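Local coordinates for nascent polypeptide-associated complex protein (PDB 1TR8) that forms a homodimeric, ribosome-associated complex that binds ribosomal RNA and probably contacts nascent polypeptide chains as they emerge from the ribosome, at residues R80-A83 and T84-L87. Residues are numbered along the deposited sequence; the frame is centred on the assembly and turned at random.
Sequences REDA and TRAL
Arg-80 and Thr-84 meet one turn apart in the middle helix, 80-89, of the three-helix UBA domain. Arg-80 O accepts twice: from Thr-84 N in the regular i to i+4 pattern, and from Thr-84 OG1 at 2.7 Å. The two donors come from opposite faces of the carbonyl plane, the hydroxyl tilted 32° from it. Threonine suits this place: with OG1 beside the backbone N and anti to the carbonyl carbon, the hydroxyl spends its proton one turn back, while the side chain also packs on Ile-64 and Ile-69. A valine here would probably leave Arg-80 O with the backbone N-H as its one donor within the helix. Arg-80 NH1 is satisfied outside the helix, in a salt bridge to Glu-66 OE1. Carbonyls of Glu-81, Asp-82 and Ala-83 receive the amides of Arg-85, Ala-86 and Leu-87 respectively, the straightest (N-H...O 167°) from Ala-86 N to Asp-82 O. The small, buried Ala-83 touches Met-73 of helix 66-76, and Leu-87 reaches Leu-94 and Ala-97 of helix 94-100. Asp-82 and Arg-85 run side by side, carboxylate and guanidinium planes 42° apart, and Asp-82 OD1 meets the guanidinium edge in a salt bridge, 2.5 Å from Arg-85 NH2.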
ATOM      1  N   ARG A  80     -20.789 -23.230   8.955  1.00 57.94           N
ATOM      2  CA  ARG A  80     -20.486 -22.832   7.605  1.00 58.76           C
ATOM      3  C   ARG A  80     -19.387 -21.802   7.671  1.00 59.01           C
ATOM      4  O   ARG A  80     -18.475 -21.816   6.858  1.00 59.30           O
ATOM      5  CB  ARG A  80     -21.722 -22.235   6.950  1.00 58.53           C
ATOM      6  CG  ARG A  80     -21.527 -21.879   5.505  1.00 60.39           C
ATOM      7  CD  ARG A  80     -22.826 -21.797   4.744  1.00 62.24           C
ATOM      8  NE  ARG A  80     -23.271 -23.108   4.284  1.00 66.64           N
ATOM      9  CZ  ARG A  80     -22.985 -23.611   3.085  1.00 67.53           C
ATOM     10  NH1 ARG A  80     -22.226 -22.920   2.235  1.00 67.15           N
ATOM     11  NH2 ARG A  80     -23.422 -24.825   2.753  1.00 66.05           N
ATOM     12  N   GLU A  81     -19.547 -20.880   8.616  1.00 58.65           N
ATOM     13  CA  GLU A  81     -18.601 -19.814   8.914  1.00 59.51           C
ATOM     14  C   GLU A  81     -17.166 -20.297   9.167  1.00 58.83           C
ATOM     15  O   GLU A  81     -16.224 -19.860   8.510  1.00 59.09           O
ATOM     16  CB  GLU A  81     -19.112 -19.059  10.150  1.00 59.83           C
ATOM     17  CG  GLU A  81     -18.211 -17.933  10.606  1.00 62.96           C
ATOM     18  CD  GLU A  81     -18.791 -17.137  11.756  1.00 64.59           C
ATOM     19  OE1 GLU A  81     -19.475 -17.735  12.630  1.00 72.17           O
ATOM     20  OE2 GLU A  81     -18.562 -15.906  11.771  1.00 67.53           O
ATOM     21  N   ASP A  82     -16.994 -21.194  10.126  1.00 57.81           N
ATOM     22  CA  ASP A  82     -15.663 -21.735  10.415  1.00 57.39           C
ATOM     23  C   ASP A  82     -15.094 -22.581   9.293  1.00 56.96           C
ATOM     24  O   ASP A  82     -13.895 -22.575   9.055  1.00 58.12           O
ATOM     25  CB  ASP A  82     -15.696 -22.572  11.694  1.00 57.84           C
ATOM     26  CG  ASP A  82     -16.100 -21.772  12.897  1.00 59.32           C
ATOM     27  OD1 ASP A  82     -15.998 -20.523  12.858  1.00 60.81           O
ATOM     28  OD2 ASP A  82     -16.557 -22.309  13.923  1.00 67.35           O
ATOM     29  N   ALA A  83     -15.929 -23.370   8.631  1.00 56.85           N
ATOM     30  CA  ALA A  83     -15.436 -24.216   7.541  1.00 56.57           C
ATOM     31  C   ALA A  83     -14.915 -23.320   6.433  1.00 56.55           C
ATOM     32  O   ALA A  83     -13.853 -23.541   5.861  1.00 56.30           O
ATOM     33  CB  ALA A  83     -16.543 -25.157   7.027  1.00 55.28           C
ATOM     34  N   THR A  84     -15.653 -22.250   6.181  1.00 56.76           N
ATOM     35  CA  THR A  84     -15.303 -21.331   5.111  1.00 57.88           C
ATOM     36  C   THR A  84     -14.004 -20.604   5.456  1.00 56.75           C
ATOM     37  O   THR A  84     -13.070 -20.536   4.664  1.00 57.57           O
ATOM     38  CB  THR A  84     -16.499 -20.376   4.899  1.00 58.93           C
ATOM     39  OG1 THR A  84     -17.607 -21.132   4.389  1.00 56.27           O
ATOM     40  CG2 THR A  84     -16.226 -19.360   3.830  1.00 61.08           C
ATOM     41  N   ARG A  85     -13.900 -20.142   6.687  1.00 57.51           N
ATOM     42  CA  ARG A  85     -12.657 -19.519   7.155  1.00 57.97           C
ATOM     43  C   ARG A  85     -11.459 -20.484   7.182  1.00 56.16           C
ATOM     44  O   ARG A  85     -10.375 -20.169   6.722  1.00 56.68           O
ATOM     45  CB  ARG A  85     -12.865 -18.906   8.538  1.00 58.04           C
ATOM     46  CG  ARG A  85     -11.596 -18.267   9.106  1.00 61.07           C
ATOM     47  CD  ARG A  85     -11.804 -17.504  10.426  1.00 64.66           C
ATOM     48  NE  ARG A  85     -12.692 -18.228  11.335  1.00 69.40           N
ATOM     49  CZ  ARG A  85     -13.808 -17.735  11.862  1.00 73.28           C
ATOM     50  NH1 ARG A  85     -14.197 -16.498  11.595  1.00 74.74           N
ATOM     51  NH2 ARG A  85     -14.536 -18.486  12.674  1.00 75.57           N
ATOM     52  N   ALA A  86     -11.663 -21.699   7.658  1.00 55.58           N
ATOM     53  CA  ALA A  86     -10.621 -22.718   7.580  1.00 55.69           C
ATOM     54  C   ALA A  86     -10.052 -22.902   6.173  1.00 54.67           C
ATOM     55  O   ALA A  86      -8.838 -23.011   5.990  1.00 54.53           O
ATOM     56  CB  ALA A  86     -11.150 -24.044   8.084  1.00 56.30           C
ATOM     57  N   LEU A  87     -10.937 -23.009   5.192  1.00 55.16           N
ATOM     58  CA  LEU A  87     -10.542 -23.257   3.796  1.00 55.42           C
ATOM     59  C   LEU A  87      -9.843 -22.040   3.194  1.00 55.23           C
ATOM     60  O   LEU A  87      -8.934 -22.172   2.388  1.00 56.34           O
ATOM     61  CB  LEU A  87     -11.775 -23.619   2.967  1.00 55.15           C
ATOM     62  CG  LEU A  87     -12.188 -25.089   2.935  1.00 55.62           C
ATOM     63  CD1 LEU A  87     -13.662 -25.234   2.536  1.00 54.21           C
ATOM     64  CD2 LEU A  87     -11.314 -25.884   1.982  1.00 55.49           C
TER